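Local coordinates for periplasmic cell division protein (SufI) (Aquifex aeolicus, PDB 6SYY), which binds copper ions and probably works as a laccase-like multicopper oxidase, coupling substrate oxidation to the use of oxygen at a copper cluster, at residues T386-D391 with G436-I441; E412-G417 with M520-V525. All coordinates share one frame; numbering follows the deposited sequence.

Contact 1 (T386-D391 with G436-I441)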
loop_
_atom_site.group_PDB
_atom_site.type_symbol
_atom_site.label_atom_id
_atom_site.label_comp_id
_atom_site.label_asym_id
_atom_site.label_seq_id
_atom_site.Cartn_x
_atom_site.Cartn_y
_atom_site.Cartn_z
ATOM N N THR A 386 -19.055 -8.396 4.027
ATOM C CA THR A 386 -19.620 -9.700 4.339
ATOM C C THR A 386 -18.567 -10.573 5.010
ATOM O O THR A 386 -17.497 -10.788 4.431
ATOM C CB THR A 386 -20.130 -10.373 3.073
ATOM O OG1 THR A 386 -20.993 -9.472 2.371
ATOM C CG2 THR A 386 -20.903 -11.634 3.423
ATOM N N PRO A 387 -18.812 -11.078 6.219
ATOM C CA PRO A 387 -17.830 -11.965 6.853
ATOM C C PRO A 387 -17.699 -13.267 6.079
ATOM O O PRO A 387 -18.673 -13.786 5.529
ATOM C CB PRO A 387 -18.409 -12.201 8.255
ATOM C CG PRO A 387 -19.397 -11.095 8.464
ATOM C CD PRO A 387 -19.956 -10.803 7.104
ATOM N N ILE A 388 -16.477 -13.786 6.027
ATOM C CA ILE A 388 -16.216 -15.046 5.341
ATOM C C ILE A 388 -16.666 -16.193 6.232
ATOM O O ILE A 388 -16.341 -16.235 7.426
ATOM C CB ILE A 388 -14.726 -15.170 4.982
ATOM C CG1 ILE A 388 -14.310 -14.034 4.048
ATOM C CG2 ILE A 388 -14.435 -16.528 4.361
ATOM C CD1 ILE A 388 -12.835 -14.001 3.738
ATOM N N ASN A 389 -17.430 -17.123 5.662
ATOM C CA ASN A 389 -17.827 -18.325 6.385
ATOM C C ASN A 389 -16.633 -19.267 6.427
ATOM O O ASN A 389 -16.201 -19.777 5.388
ATOM C CB ASN A 389 -19.032 -18.985 5.725
ATOM C CG ASN A 389 -19.501 -20.216 6.470
ATOM O OD1 ASN A 389 -19.059 -20.489 7.586
ATOM N ND2 ASN A 389 -20.410 -20.965 5.859
ATOM N N THR A 390 -16.097 -19.495 7.622
ATOM C CA THR A 390 -14.866 -20.250 7.796
ATOM C C THR A 390 -15.100 -21.694 8.212
ATOM O O THR A 390 -14.128 -22.419 8.445
ATOM C CB THR A 390 -13.967 -19.562 8.829
ATOM O OG1 THR A 390 -14.686 -19.403 10.057
ATOM C CG2 THR A 390 -13.530 -18.197 8.326
ATOM N N ASP A 391 -16.353 -22.127 8.318
ATOM C CA ASP A 391 -16.638 -23.503 8.703
ATOM C C ASP A 391 -16.127 -24.458 7.633
ATOM O O ASP A 391 -16.366 -24.252 6.438
ATOM C CB ASP A 391 -18.138 -23.698 8.913
ATOM C CG ASP A 391 -18.730 -22.686 9.873
ATOM O OD1 ASP A 391 -17.957 -21.908 10.474
ATOM O OD2 ASP A 391 -19.970 -22.664 10.023
ATOM N N GLY A 436 -12.716 -21.177 -5.428
ATOM C CA GLY A 436 -13.801 -21.165 -4.474
ATOM C C GLY A 436 -13.454 -21.690 -3.097
ATOM O O GLY A 436 -14.292 -21.599 -2.192
ATOM N N ASP A 437 -12.255 -22.239 -2.907
ATOM C CA ASP A 437 -11.854 -22.715 -1.591
ATOM C C ASP A 437 -11.779 -21.560 -0.606
ATOM O O ASP A 437 -11.238 -20.494 -0.917
ATOM C CB ASP A 437 -10.493 -23.414 -1.661
ATOM C CG ASP A 437 -10.579 -24.817 -2.232
ATOM O OD1 ASP A 437 -11.696 -25.261 -2.567
ATOM O OD2 ASP A 437 -9.523 -25.473 -2.349
ATOM N N VAL A 438 -12.328 -21.771 0.582
ATOM C CA VAL A 438 -12.057 -20.903 1.718
ATOM C C VAL A 438 -10.856 -21.468 2.456
ATOM O O VAL A 438 -10.823 -22.658 2.790
ATOM C CB VAL A 438 -13.279 -20.793 2.643
ATOM C CG1 VAL A 438 -12.962 -19.874 3.815
ATOM C CG2 VAL A 438 -14.476 -20.273 1.868
ATOM N N VAL A 439 -9.857 -20.624 2.689
ATOM C CA VAL A 439 -8.617 -21.024 3.340
ATOM C C VAL A 439 -8.366 -20.093 4.514
ATOM O O VAL A 439 -8.495 -18.870 4.385
ATOM C CB VAL A 439 -7.423 -20.991 2.367
ATOM C CG1 VAL A 439 -6.158 -21.478 3.061
ATOM C CG2 VAL A 439 -7.719 -21.831 1.135
ATOM N N ILE A 440 -8.023 -20.670 5.659
ATOM C CA ILE A 440 -7.489 -19.919 6.785
ATOM C C ILE A 440 -5.974 -19.994 6.703
ATOM O O ILE A 440 -5.392 -21.081 6.796
ATOM C CB ILE A 440 -7.996 -20.464 8.128
ATOM C CG1 ILE A 440 -9.514 -20.300 8.234
ATOM C CG2 ILE A 440 -7.292 -19.762 9.284
ATOM C CD1 ILE A 440 -10.093 -20.832 9.531
ATOM N N ILE A 441 -5.331 -18.853 6.506
ATOM C CA ILE A 441 -3.879 -18.781 6.503
ATOM C C ILE A 441 -3.422 -18.377 7.895
ATOM O O ILE A 441 -3.978 -17.453 8.501
ATOM C CB ILE A 441 -3.366 -17.805 5.433
ATOM C CG1 ILE A 441 -3.678 -18.349 4.039
ATOM C CG2 ILE A 441 -1.872 -17.580 5.587
ATOM C CD1 ILE A 441 -3.063 -17.535 2.921
#
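The flat group that meets V438 is the peptide unit joining N389 to T390. It is met at its oxygen end, where both methyls of V438 lie near N389 O, tilted to the same side of the peptide plane. CG1 is the nearer of the two, 3.6 Å from N389 O, while V438 CG2 is 4.0 Å from N389 O. The other flat group is the N389 side-chain amide, which turns back on its own chain. N389 OD1 accepts from D391 N at 3.2 Å, with the donor above the carbonyl plane. This is an Asx turn, and it ties the backbone at D391 to the N389 side chain. The apolar part centres on V438. Its CG1 stands anti to the backbone N (chi1 -180°) and reaches I388 as well as the carbonyl. I388 CG2 and V438 CG1 are 3.7 Å apart, and the two side chains run past each other in opposite directions. Further along, I440 makes a looser contact through its extended arm (chi2 179°), with I440 CD1 4.1 Å from T390 CB. The contact is small, burying 166 Å² in all, and methyl packing carries most of it. Q461 also holds the loop, by hydrogen bonds to T386 O and I388 N. W477 also packs on I388. In the cupredoxin-type sheet, strand 437-445 runs between strands 394-402 and 488-495. V438 and I440 pair with Q394, V439 pairs with V493, and I388 and T390 rest on A492 of strand 488-495.

Contact 2 (E412-G417 with M520-V525)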
loop_
_atom_site.group_PDB
_atom_site.type_symbol
_atom_site.label_atom_id
_atom_site.label_comp_id
_atom_site.label_asym_id
_atom_site.label_seq_id
_atom_site.Cartn_x
_atom_site.Cartn_y
_atom_site.Cartn_z
ATOM N N GLU A 412 11.499 -22.021 2.921
ATOM C CA GLU A 412 11.868 -21.777 1.537
ATOM C C GLU A 412 12.015 -20.286 1.263
ATOM O O GLU A 412 11.384 -19.448 1.916
ATOM C CB GLU A 412 10.828 -22.370 0.583
ATOM C CG GLU A 412 10.571 -23.843 0.806
ATOM C CD GLU A 412 9.957 -24.515 -0.403
ATOM O OE1 GLU A 412 8.972 -23.971 -0.942
ATOM O OE2 GLU A 412 10.462 -25.581 -0.816
ATOM N N THR A 413 12.860 -19.964 0.292
ATOM C CA THR A 413 12.930 -18.630 -0.283
ATOM C C THR A 413 12.590 -18.717 -1.764
ATOM O O THR A 413 12.403 -19.803 -2.321
ATOM C CB THR A 413 14.317 -17.991 -0.103
ATOM O OG1 THR A 413 15.257 -18.614 -0.991
ATOM C CG2 THR A 413 14.801 -18.132 1.335
ATOM N N TRP A 414 12.502 -17.545 -2.392
ATOM C CA TRP A 414 12.245 -17.486 -3.826
ATOM C C TRP A 414 13.276 -18.302 -4.596
ATOM O O TRP A 414 12.935 -19.018 -5.544
ATOM C CB TRP A 414 12.239 -16.024 -4.283
ATOM C CG TRP A 414 11.754 -15.800 -5.691
ATOM C CD1 TRP A 414 12.500 -15.389 -6.758
ATOM C CD2 TRP A 414 10.414 -15.960 -6.178
ATOM N NE1 TRP A 414 11.709 -15.287 -7.878
ATOM C CE2 TRP A 414 10.426 -15.634 -7.549
ATOM C CE3 TRP A 414 9.207 -16.351 -5.588
ATOM C CZ2 TRP A 414 9.277 -15.686 -8.340
ATOM C CZ3 TRP A 414 8.065 -16.406 -6.376
ATOM C CH2 TRP A 414 8.109 -16.075 -7.737
ATOM N N GLU A 415 14.537 -18.242 -4.170
ATOM C CA GLU A 415 15.621 -18.945 -4.848
ATOM C C GLU A 415 15.571 -20.453 -4.650
ATOM O O GLU A 415 16.471 -21.148 -5.135
ATOM C CB GLU A 415 16.969 -18.403 -4.366
ATOM C CG GLU A 415 16.923 -16.972 -3.834
ATOM C CD GLU A 415 16.486 -15.961 -4.881
ATOM O OE1 GLU A 415 16.716 -16.210 -6.084
ATOM O OE2 GLU A 415 15.909 -14.919 -4.500
ATOM N N ASP A 416 14.564 -20.974 -3.958
ATOM C CA ASP A 416 14.426 -22.412 -3.713
ATOM C C ASP A 416 13.453 -23.053 -4.696
ATOM O O ASP A 416 12.517 -23.749 -4.308
ATOM C CB ASP A 416 13.988 -22.657 -2.273
ATOM C CG ASP A 416 15.088 -22.371 -1.271
ATOM O OD1 ASP A 416 16.181 -22.960 -1.395
ATOM O OD2 ASP A 416 14.864 -21.548 -0.362
ATOM N N GLY A 417 13.660 -22.816 -5.990
ATOM C CA GLY A 417 12.873 -23.444 -7.029
ATOM C C GLY A 417 11.847 -22.550 -7.690
ATOM O O GLY A 417 11.298 -22.933 -8.731
ATOM N N MET A 520 9.472 -14.578 -0.585
ATOM C CA MET A 520 8.416 -14.522 -1.587
ATOM C C MET A 520 8.248 -15.912 -2.182
ATOM O O MET A 520 9.243 -16.575 -2.488
ATOM C CB MET A 520 8.784 -13.492 -2.667
ATOM C CG MET A 520 7.989 -13.553 -3.946
ATOM S SD MET A 520 8.500 -12.233 -5.069
ATOM C CE MET A 520 10.285 -12.325 -4.946
ATOM N N VAL A 521 6.998 -16.360 -2.317
ATOM C CA VAL A 521 6.677 -17.647 -2.928
ATOM C C VAL A 521 5.462 -17.472 -3.832
ATOM O O VAL A 521 4.761 -16.462 -3.781
ATOM C CB VAL A 521 6.391 -18.754 -1.886
ATOM C CG1 VAL A 521 7.631 -19.083 -1.079
ATOM C CG2 VAL A 521 5.241 -18.343 -0.977
ATOM N N ASN A 522 5.223 -18.480 -4.664
ATOM C CA ASN A 522 3.982 -18.584 -5.416
ATOM C C ASN A 522 2.999 -19.466 -4.661
ATOM O O ASN A 522 3.387 -20.368 -3.915
ATOM C CB ASN A 522 4.203 -19.192 -6.806
ATOM C CG ASN A 522 5.128 -18.370 -7.686
ATOM O OD1 ASN A 522 5.077 -17.143 -7.702
ATOM N ND2 ASN A 522 5.974 -19.058 -8.442
ATOM N N TYR A 523 1.713 -19.203 -4.867
ATOM C CA TYR A 523 0.680 -20.190 -4.606
ATOM C C TYR A 523 -0.242 -20.218 -5.818
ATOM O O TYR A 523 -0.209 -19.324 -6.666
ATOM C CB TYR A 523 -0.094 -19.915 -3.299
ATOM C CG TYR A 523 -1.065 -18.760 -3.349
ATOM C CD1 TYR A 523 -2.420 -18.978 -3.558
ATOM C CD2 TYR A 523 -0.632 -17.453 -3.171
ATOM C CE1 TYR A 523 -3.319 -17.924 -3.601
ATOM C CE2 TYR A 523 -1.524 -16.390 -3.208
ATOM C CZ TYR A 523 -2.867 -16.634 -3.425
ATOM O OH TYR A 523 -3.768 -15.592 -3.462
ATOM N N ARG A 524 -1.043 -21.274 -5.910
ATOM C CA ARG A 524 -1.831 -21.540 -7.104
ATOM C C ARG A 524 -3.298 -21.691 -6.739
ATOM O O ARG A 524 -3.632 -22.310 -5.725
ATOM C CB ARG A 524 -1.333 -22.803 -7.813
ATOM C CG ARG A 524 -2.014 -23.109 -9.132
ATOM C CD ARG A 524 -1.519 -24.448 -9.675
ATOM N NE ARG A 524 -2.360 -24.964 -10.751
ATOM C CZ ARG A 524 -1.947 -25.154 -11.999
ATOM N NH1 ARG A 524 -0.693 -24.877 -12.333
ATOM N NH2 ARG A 524 -2.786 -25.627 -12.911
ATOM N N VAL A 525 -4.170 -21.118 -7.564
ATOM C CA VAL A 525 -5.610 -21.343 -7.478
ATOM C C VAL A 525 -6.077 -21.828 -8.842
ATOM O O VAL A 525 -5.881 -21.134 -9.847
ATOM C CB VAL A 525 -6.387 -20.083 -7.064
ATOM C CG1 VAL A 525 -7.857 -20.429 -6.848
ATOM C CG2 VAL A 525 -5.778 -19.458 -5.817
#
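W414 and M520 carry most of this contact. The M520 side chain lies over one face of the W414 indole. Its methyl makes a CH-pi contact, with M520 CE 3.9 Å from the centroid of the W414 five-membered ring. M520 SD sits above the six-membered ring of W414, 4.3 Å from its centroid, in a Met-aromatic contact. The bend at chi3 (45°) brings CE back across the indole. The ring edge meets strand 520-525 itself. M520 O lies in the ring plane, 3.1 Å from W414 CE3, and V521 borders the same edge. N522 OD1 is also in plane, 3.2 Å from W414 CH2, with the amide turned 86° from the ring. That amide is fixed elsewhere: OD1 accepts from H131, and ND2 bonds to Y133 and to K428 O. A type I turn from T413 to D416 carries the tryptophan. D416 OD2 braces the turn with two bonds, from T413 N (2.6 Å) and T413 OG1 (3.0 Å). With an alanine at W414, the face over M520 CE and SD is lost, which is likely to open a gap there and hold the thioether less firmly. The H163 ring also meets W414. Next to this contact is the trinuclear copper centre of multicopper oxidases: the M520 side chain is about 4 Å from those of H161 and H508, copper ligands there, so W414 packs on a second-shell residue.

Both contacts lie in the C-terminal multicopper oxidase region and pack a loop against a strand, but they use different sheets. Contact 1 involves strand 437-445, contact 2 strand 520-525. Their centres are 23 Å apart, and their nearest atoms, about 5 Å apart, do not touch. Contact 1 is a surface contact of small aliphatic groups and one peptide carbonyl, away from the annotated sites. Contact 2 is buried and larger, 287 Å² against 166 Å², and relies on an indole, a thioether and oxygens at the ring edge. Its methionine adjoins copper ligands. Each loop also has an internal turn held by an acidic or amide side chain.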